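Local coordinates for invasion protein InvA (PDB 3LW9) that takes part in invasion of the intestinal epithelium as an inner-membrane component of type III secretion, part of whose cytoplasmic domain forms this chain, at residues L7-S12 / V41-G46; E1-I6 / L57-R62; V68-M73 / R118-E123. The protein carries 2 engineered substitutions. All coordinates share one frame; numbering follows the deposited sequence.

Contact 1 of 3, residues L7-S12 / V41-G46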
# COMPACT_ATOMS: atom_id res chain seq x y z
N LEU A 7 -10.28 -3.05 -7.73
CA LEU A 7 -9.75 -3.87 -6.67
C LEU A 7 -10.44 -5.23 -6.75
O LEU A 7 -11.66 -5.31 -6.52
CB LEU A 7 -10.03 -3.26 -5.32
CG LEU A 7 -9.44 -1.88 -5.02
CD1 LEU A 7 -9.88 -1.43 -3.61
CD2 LEU A 7 -7.93 -1.91 -5.14
N LEU A 8 -9.64 -6.24 -7.08
CA LEU A 8 -10.02 -7.65 -6.93
C LEU A 8 -9.96 -8.00 -5.45
O LEU A 8 -8.90 -7.83 -4.80
CB LEU A 8 -9.07 -8.55 -7.67
CG LEU A 8 -9.14 -8.62 -9.19
CD1 LEU A 8 -9.57 -7.32 -9.75
CD2 LEU A 8 -7.85 -9.09 -9.80
N VAL A 9 -11.09 -8.50 -4.94
CA VAL A 9 -11.24 -8.80 -3.54
C VAL A 9 -11.75 -10.22 -3.33
O VAL A 9 -12.30 -10.85 -4.26
CB VAL A 9 -12.15 -7.78 -2.83
CG1 VAL A 9 -11.60 -6.34 -2.99
CG2 VAL A 9 -13.59 -7.86 -3.34
N PRO A 10 -11.57 -10.75 -2.10
CA PRO A 10 -12.02 -12.12 -1.92
C PRO A 10 -13.51 -12.19 -2.01
O PRO A 10 -14.21 -11.29 -1.55
CB PRO A 10 -11.53 -12.47 -0.52
CG PRO A 10 -10.31 -11.56 -0.34
CD PRO A 10 -10.71 -10.30 -0.98
N LYS A 11 -14.02 -13.27 -2.60
CA LYS A 11 -15.45 -13.35 -2.85
C LYS A 11 -16.21 -13.26 -1.54
O LYS A 11 -17.27 -12.68 -1.48
CB LYS A 11 -15.83 -14.64 -3.58
CG LYS A 11 -15.42 -14.62 -5.01
CD LYS A 11 -16.01 -15.79 -5.80
CE LYS A 11 -15.46 -15.79 -7.23
NZ LYS A 11 -15.63 -17.08 -7.96
N SER A 12 -15.67 -13.85 -0.48
CA SER A 12 -16.39 -13.82 0.80
C SER A 12 -16.36 -12.45 1.48
O SER A 12 -17.09 -12.26 2.44
CB SER A 12 -15.84 -14.86 1.75
OG SER A 12 -14.54 -14.52 2.13
N VAL A 41 -13.54 3.84 -8.04
CA VAL A 41 -12.93 2.67 -7.51
C VAL A 41 -14.01 1.62 -7.55
O VAL A 41 -15.08 1.79 -6.92
CB VAL A 41 -12.44 2.88 -6.07
CG1 VAL A 41 -11.98 1.60 -5.51
CG2 VAL A 41 -11.33 3.94 -6.05
N LEU A 42 -13.75 0.56 -8.31
CA LEU A 42 -14.68 -0.55 -8.43
C LEU A 42 -14.11 -1.80 -7.75
O LEU A 42 -12.94 -2.14 -7.91
CB LEU A 42 -14.97 -0.84 -9.90
CG LEU A 42 -15.53 0.33 -10.70
CD1 LEU A 42 -15.71 -0.02 -12.16
CD2 LEU A 42 -16.85 0.78 -10.06
N LEU A 43 -14.96 -2.47 -7.00
CA LEU A 43 -14.60 -3.77 -6.43
C LEU A 43 -15.08 -4.86 -7.39
O LEU A 43 -16.15 -4.70 -7.99
CB LEU A 43 -15.29 -3.92 -5.08
CG LEU A 43 -14.59 -3.35 -3.85
CD1 LEU A 43 -13.55 -2.28 -4.16
CD2 LEU A 43 -15.60 -2.88 -2.85
N ARG A 44 -14.30 -5.93 -7.51
CA ARG A 44 -14.66 -7.15 -8.29
C ARG A 44 -14.18 -8.40 -7.54
O ARG A 44 -13.15 -8.39 -6.82
CB ARG A 44 -14.06 -7.10 -9.69
CG ARG A 44 -14.61 -5.98 -10.56
CD ARG A 44 -16.08 -6.18 -10.92
NE ARG A 44 -16.49 -5.33 -12.05
CZ ARG A 44 -17.13 -4.16 -11.96
NH1 ARG A 44 -17.47 -3.65 -10.78
NH2 ARG A 44 -17.44 -3.50 -13.07
N ASP A 45 -14.94 -9.49 -7.66
CA ASP A 45 -14.52 -10.74 -7.04
C ASP A 45 -13.29 -11.22 -7.75
O ASP A 45 -13.28 -11.32 -8.98
CB ASP A 45 -15.57 -11.83 -7.19
CG ASP A 45 -16.81 -11.60 -6.33
OD1 ASP A 45 -16.79 -10.81 -5.39
OD2 ASP A 45 -17.83 -12.24 -6.61
N GLY A 46 -12.26 -11.56 -6.99
CA GLY A 46 -11.07 -12.18 -7.54
C GLY A 46 -11.14 -13.70 -7.52
O GLY A 46 -11.12 -14.31 -6.46
O HOH W 1 -18.77 -12.06 -3.67
O HOH W 2 -12.13 -14.96 -4.16
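Leu7 and Val9 present both their peptide N-H and C=O groups to residues 41-46, and each of these four groups finds a backbone partner. Leu7 N donates to Leu42 O at 2.8 Å, and Leu7 O receives Arg44 N at 2.9 Å. The ladder then repeats two residues on: Val9 N reaches Arg44 O at 2.8 Å, while Gly46 N closes on Val9 O at 2.8 Å. One residue thus spans two alternate residues of its neighbour, the signature of parallel pairing; the strand axes are turned 35° against each other.

Beyond the last rung, water takes over. One molecule accepts from Lys11 N at 3.0 Å and donates to Gly46 O at 2.6 Å, carrying the pairing past Pro10, which has no N-H to give. A second lies between Lys11 O and Asp45 OD1, but with more acceptors around it than protons. The Lys11 side chain runs at about a right angle across Asp45, its CG 3.5 Å from Asp45 CB; its ammonium forms its salt bridge with Glu47 instead.

Leu7 and Leu43 lie side by side, their CD1 atoms 3.8 Å apart. Their face of the sheet is covered by helices 14-19 and 22-34, with Leu17 on Leu43 and Met26 on Leu7, while strand 53-58 flanks strand 5-9 on the edge away from strand 41-45.

Contact 2 of 3, residues E1-I6 / L57-R62; sequences ETVPLI and LINEIR
Ile6 and Leu57 form a hydrogen-bonded antiparallel pair, the point at which the start of strand 5-9 meets the end of strand 53-58. Two backbone bonds tie them reciprocally: Ile6 N gives to Leu57 O at 2.9 Å, and Leu57 N donates in turn to Ile6 O at 2.8 Å. Both donors lie in the plane of the accepting carbonyl and both N-H groups aim almost straight, at 178° for the first, so this pair is well formed although it is the last firm rung before the strands part.

A second set of backbone bonds stays within residues 57-62. Ile58 N donates to Ile61 O, and Ile61 N returns to Ile58 O at 3.0 Å, closing a type I' turn over Asn59 and Glu60 that joins strand 53-58 to strand 61-67 as a tight beta hairpin. Beyond the paired residues, a water links the two segments: it donates to Pro4 O and weakly accepts from Asn59 N at 3.2 Å.

Apolar contact is modest. Ile6 CB sits 3.9 Å from Leu57 CB, and Ile6 CG2, anti to the backbone N, approaches Leu57 CD1 at 4.0 Å. Leu5 and Ile58 point the same way on the other face, but their modelled methyl separation is doubtful. Nearer the N-terminus, Val3 CG1 meets the amide oxygen of Asn59, OD1, at 3.6 Å, and the two side chains slant past one another.

Leu5 keeps its backbone bonds to Glu40 and Leu42 on its other side, but the end of the seam between two inner strands loosens: paired amides and aliphatic contact at Ile6, a single water with one weak bond at Pro4, and at Val3 a methyl set against an amide oxygen, contacts with progressively less directional hold toward the N-terminus.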
# COMPACT_ATOMS: atom_id res chain seq x y z
N GLU A 1 -9.30 12.09 -14.48
CA GLU A 1 -9.08 10.62 -14.59
C GLU A 1 -10.36 9.96 -15.12
O GLU A 1 -11.41 10.06 -14.50
CB GLU A 1 -8.72 10.04 -13.22
CG GLU A 1 -7.33 10.43 -12.71
CD GLU A 1 -6.21 9.67 -13.40
OE1 GLU A 1 -6.44 8.57 -13.94
OE2 GLU A 1 -5.07 10.18 -13.41
N THR A 2 -10.25 9.26 -16.25
CA THR A 2 -11.40 8.62 -16.88
C THR A 2 -11.40 7.09 -16.76
O THR A 2 -12.44 6.45 -16.93
CB THR A 2 -11.50 9.06 -18.36
OG1 THR A 2 -10.30 8.71 -19.06
CG2 THR A 2 -11.70 10.57 -18.45
N VAL A 3 -10.25 6.49 -16.45
CA VAL A 3 -10.15 5.04 -16.28
C VAL A 3 -10.25 4.62 -14.79
O VAL A 3 -9.47 5.08 -13.95
CB VAL A 3 -8.82 4.52 -16.90
CG1 VAL A 3 -8.69 3.04 -16.66
CG2 VAL A 3 -8.77 4.85 -18.41
N PRO A 4 -11.20 3.73 -14.45
CA PRO A 4 -11.38 3.34 -13.05
C PRO A 4 -10.23 2.50 -12.46
O PRO A 4 -9.56 1.78 -13.19
CB PRO A 4 -12.64 2.46 -13.08
CG PRO A 4 -12.79 2.00 -14.48
CD PRO A 4 -11.88 2.81 -15.37
N LEU A 5 -10.01 2.63 -11.15
CA LEU A 5 -9.18 1.69 -10.40
C LEU A 5 -10.02 0.48 -10.05
O LEU A 5 -11.17 0.62 -9.59
CB LEU A 5 -8.71 2.30 -9.08
CG LEU A 5 -7.90 3.59 -9.01
CD1 LEU A 5 -7.35 3.73 -7.60
CD2 LEU A 5 -6.79 3.65 -10.00
N ILE A 6 -9.48 -0.72 -10.24
CA ILE A 6 -10.22 -1.93 -9.90
C ILE A 6 -9.52 -2.65 -8.75
O ILE A 6 -8.33 -2.82 -8.78
CB ILE A 6 -10.29 -2.92 -11.09
CG1 ILE A 6 -10.87 -2.28 -12.36
CG2 ILE A 6 -11.08 -4.17 -10.70
CD1 ILE A 6 -12.20 -1.66 -12.21
N LEU A 57 -5.78 -3.24 -9.92
CA LEU A 57 -5.62 -3.09 -11.35
C LEU A 57 -5.85 -1.65 -11.74
O LEU A 57 -6.80 -0.99 -11.30
CB LEU A 57 -6.63 -3.94 -12.11
CG LEU A 57 -6.90 -5.36 -11.57
CD1 LEU A 57 -7.96 -6.02 -12.48
CD2 LEU A 57 -5.59 -6.16 -11.53
N ILE A 58 -5.00 -1.17 -12.65
CA ILE A 58 -5.28 0.07 -13.36
C ILE A 58 -5.16 -0.15 -14.84
O ILE A 58 -4.16 -0.71 -15.31
CB ILE A 58 -4.35 1.18 -12.84
CG1 ILE A 58 -4.83 1.59 -11.44
CG2 ILE A 58 -4.27 2.31 -13.82
CD1 ILE A 58 -4.38 2.96 -10.99
N ASN A 59 -6.20 0.25 -15.58
CA ASN A 59 -6.31 -0.03 -17.00
C ASN A 59 -6.16 -1.52 -17.31
O ASN A 59 -5.59 -1.88 -18.33
CB ASN A 59 -5.26 0.80 -17.77
CG ASN A 59 -5.70 1.17 -19.15
OD1 ASN A 59 -6.83 1.59 -19.35
ND2 ASN A 59 -4.80 1.07 -20.13
N GLU A 60 -6.70 -2.37 -16.43
CA GLU A 60 -6.66 -3.83 -16.51
C GLU A 60 -5.26 -4.45 -16.39
O GLU A 60 -5.08 -5.64 -16.68
CB GLU A 60 -7.37 -4.34 -17.76
CG GLU A 60 -8.88 -3.98 -17.83
CD GLU A 60 -9.72 -4.52 -16.67
OE1 GLU A 60 -9.34 -5.54 -16.04
OE2 GLU A 60 -10.80 -3.92 -16.38
N ILE A 61 -4.30 -3.67 -15.90
CA ILE A 61 -2.95 -4.15 -15.63
C ILE A 61 -2.76 -4.26 -14.13
O ILE A 61 -3.17 -3.35 -13.41
CB ILE A 61 -1.93 -3.20 -16.23
CG1 ILE A 61 -2.09 -3.22 -17.76
CG2 ILE A 61 -0.47 -3.63 -15.85
CD1 ILE A 61 -1.62 -1.96 -18.41
N ARG A 62 -2.20 -5.37 -13.66
CA ARG A 62 -1.94 -5.54 -12.24
C ARG A 62 -0.86 -4.53 -11.82
O ARG A 62 0.20 -4.46 -12.44
CB ARG A 62 -1.46 -6.95 -11.91
CG ARG A 62 -2.43 -8.07 -12.28
CD ARG A 62 -1.77 -9.39 -12.11
NE ARG A 62 -2.70 -10.49 -12.39
CZ ARG A 62 -3.41 -11.15 -11.46
NH1 ARG A 62 -3.27 -10.88 -10.19
NH2 ARG A 62 -4.23 -12.13 -11.83
O HOH W 3 -9.32 0.25 -15.10

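Contact 3 of 3, residues V68-M73 / R118-E123; sequences VYFDLM and RNALDE
Val68 meets the first turn of helix 120-151 with one methyl: CG1, anti to the backbone N (chi1 155°), lies 3.5 Å from Ala120 CB and also touches that residue's carbonyl oxygen. Tyr69 contributes mainly its backbone. Its carbonyl oxygen O stands 3.5 Å from Ala120 CB and accepts from Leu72 N, which closes a type I turn, while the phenol ring turns away to make an edge-to-face stack with Trp101.

Phe70 next sets its CA against the methyl of Ala120 and brings the edge of its ring to Leu121, Phe70 CD1 to Leu121 CD2 at 4.2 Å. A water lies between the backbones here: it accepts from Ala120 N at 3.0 Å and donates to Phe70 O; its apparent bond to Leu72 O is too short to be trusted. No direct hydrogen bond joins the two segments; the water bridges Ala120 N and Phe70 O.

Met73, present as selenomethionine, ends the walk. Its chain bends at both chi2 and chi3, folding SE back to 3.7 Å from Asn119 CA and the terminal methyl over the peptide between Arg118 and Asn119.

Those partners have their own order. Asn119, with chi1 63°, turns OD1 onto the helix end, where it accepts from Asp122 N at 2.8 Å, nearly in line with its C=O. Arg118 NH1 makes an in-plane salt bridge to Glu123 OE1 at 2.6 Å, on that oxygen's syn side; the other carboxylate oxygen pairs with Arg74.

The arrangement is a classic asparagine N-cap at a strand-to-helix junction: strand 117-119 leads into helix 120-151, and a beta-turn connection between the two sheets wraps around the first residue of that helix, Ala120.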
# COMPACT_ATOMS: atom_id res chain seq x y z
N VAL A 68 -3.92 -7.74 3.52
CA VAL A 68 -4.57 -6.97 4.57
C VAL A 68 -5.42 -7.97 5.30
O VAL A 68 -6.19 -8.72 4.66
CB VAL A 68 -5.39 -5.80 3.98
CG1 VAL A 68 -6.51 -5.40 4.92
CG2 VAL A 68 -4.46 -4.62 3.71
N TYR A 69 -5.28 -8.05 6.62
CA TYR A 69 -6.05 -9.00 7.39
C TYR A 69 -7.34 -8.35 7.87
O TYR A 69 -7.38 -7.64 8.90
CB TYR A 69 -5.23 -9.55 8.60
CG TYR A 69 -4.14 -10.49 8.17
CD1 TYR A 69 -4.41 -11.84 7.97
CD2 TYR A 69 -2.84 -10.05 7.92
CE1 TYR A 69 -3.46 -12.70 7.55
CE2 TYR A 69 -1.84 -10.93 7.48
CZ TYR A 69 -2.18 -12.25 7.31
OH TYR A 69 -1.27 -13.16 6.89
N PHE A 70 -8.41 -8.64 7.14
CA PHE A 70 -9.68 -8.00 7.35
C PHE A 70 -10.20 -8.11 8.76
O PHE A 70 -10.90 -7.22 9.22
CB PHE A 70 -10.71 -8.56 6.36
CG PHE A 70 -10.42 -8.20 4.96
CD1 PHE A 70 -10.58 -6.89 4.50
CD2 PHE A 70 -9.97 -9.17 4.07
CE1 PHE A 70 -10.28 -6.58 3.20
CE2 PHE A 70 -9.71 -8.86 2.76
CZ PHE A 70 -9.84 -7.56 2.33
N ASP A 71 -9.87 -9.20 9.46
CA ASP A 71 -10.44 -9.31 10.79
C ASP A 71 -9.48 -8.85 11.88
O ASP A 71 -9.81 -8.87 13.04
CB ASP A 71 -10.91 -10.72 11.05
CG ASP A 71 -11.98 -11.16 10.06
OD1 ASP A 71 -12.80 -10.31 9.69
OD2 ASP A 71 -12.01 -12.36 9.69
N LEU A 72 -8.30 -8.38 11.49
CA LEU A 72 -7.27 -8.00 12.45
C LEU A 72 -7.02 -6.49 12.41
O LEU A 72 -7.65 -5.77 11.65
CB LEU A 72 -6.00 -8.76 12.14
CG LEU A 72 -6.09 -10.30 12.21
CD1 LEU A 72 -4.68 -10.86 12.00
CD2 LEU A 72 -6.64 -10.90 13.57
N MSE A 73 -6.10 -6.04 13.26
CA MSE A 73 -5.66 -4.65 13.34
C MSE A 73 -4.17 -4.59 13.15
O MSE A 73 -3.40 -5.40 13.74
CB MSE A 73 -5.96 -4.05 14.72
CG MSE A 73 -7.34 -4.29 15.24
SE MSE A 73 -8.52 -3.01 14.46
CE MSE A 73 -7.75 -1.34 15.14
N ARG A 118 -4.38 0.40 13.41
CA ARG A 118 -5.11 0.80 12.21
C ARG A 118 -6.01 -0.37 11.81
O ARG A 118 -5.53 -1.50 11.74
CB ARG A 118 -4.10 1.08 11.11
CG ARG A 118 -4.60 1.75 9.91
CD ARG A 118 -3.48 1.92 8.88
NE ARG A 118 -2.65 3.07 9.21
CZ ARG A 118 -1.35 3.20 8.95
NH1 ARG A 118 -0.64 2.26 8.38
NH2 ARG A 118 -0.73 4.31 9.34
N ASN A 119 -7.28 -0.14 11.54
CA ASN A 119 -8.11 -1.28 11.16
C ASN A 119 -7.78 -1.62 9.73
O ASN A 119 -7.05 -0.88 9.05
CB ASN A 119 -9.60 -1.01 11.37
CG ASN A 119 -10.11 0.12 10.53
OD1 ASN A 119 -9.75 0.26 9.34
ND2 ASN A 119 -10.97 0.93 11.12
N ALA A 120 -8.31 -2.73 9.25
CA ALA A 120 -7.91 -3.22 7.94
C ALA A 120 -8.24 -2.26 6.79
O ALA A 120 -7.48 -2.15 5.82
CB ALA A 120 -8.54 -4.59 7.69
N LEU A 121 -9.40 -1.61 6.87
CA LEU A 121 -9.82 -0.76 5.77
C LEU A 121 -8.94 0.49 5.70
O LEU A 121 -8.59 0.98 4.60
CB LEU A 121 -11.33 -0.47 5.85
CG LEU A 121 -12.26 -1.72 5.75
CD1 LEU A 121 -13.69 -1.37 5.31
CD2 LEU A 121 -11.69 -2.84 4.82
N ASP A 122 -8.56 1.00 6.86
CA ASP A 122 -7.66 2.13 6.92
C ASP A 122 -6.29 1.70 6.41
O ASP A 122 -5.61 2.49 5.78
CB ASP A 122 -7.59 2.71 8.32
CG ASP A 122 -8.84 3.50 8.69
OD1 ASP A 122 -9.56 3.95 7.78
OD2 ASP A 122 -9.08 3.70 9.88
N GLU A 123 -5.89 0.47 6.69
CA GLU A 123 -4.57 -0.01 6.21
C GLU A 123 -4.62 -0.24 4.69
O GLU A 123 -3.65 0.04 3.99
CB GLU A 123 -4.15 -1.27 6.95
CG GLU A 123 -2.80 -1.86 6.49
CD GLU A 123 -1.62 -0.98 6.79
OE1 GLU A 123 -1.76 0.08 7.44
OE2 GLU A 123 -0.51 -1.35 6.37
O HOH W 4 -9.75 -4.99 10.67

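Contacts 1 and 2 are two seams of one mixed sheet. They share strand 5-9, which pairs in parallel with 41-45 in contact 1 and antiparallel with 53-58 in contact 2, and their centres lie 13 Å apart. They meet directly, Leu42 N probably bonding to Leu5 O at 2.9 Å. Along the chain contact 1 nests within the loop contact 2 closes. Contact 3 comes later, where residues 68-73 lead from the mixed sheet into the antiparallel one and meet its strand 117-119; its centre is 16 Å from that of contact 1, which it touches through Pro10 CD and Phe70 CE2 at 4.1 Å. Contacts 2 and 3 stay about 12 Å apart at their nearest atoms.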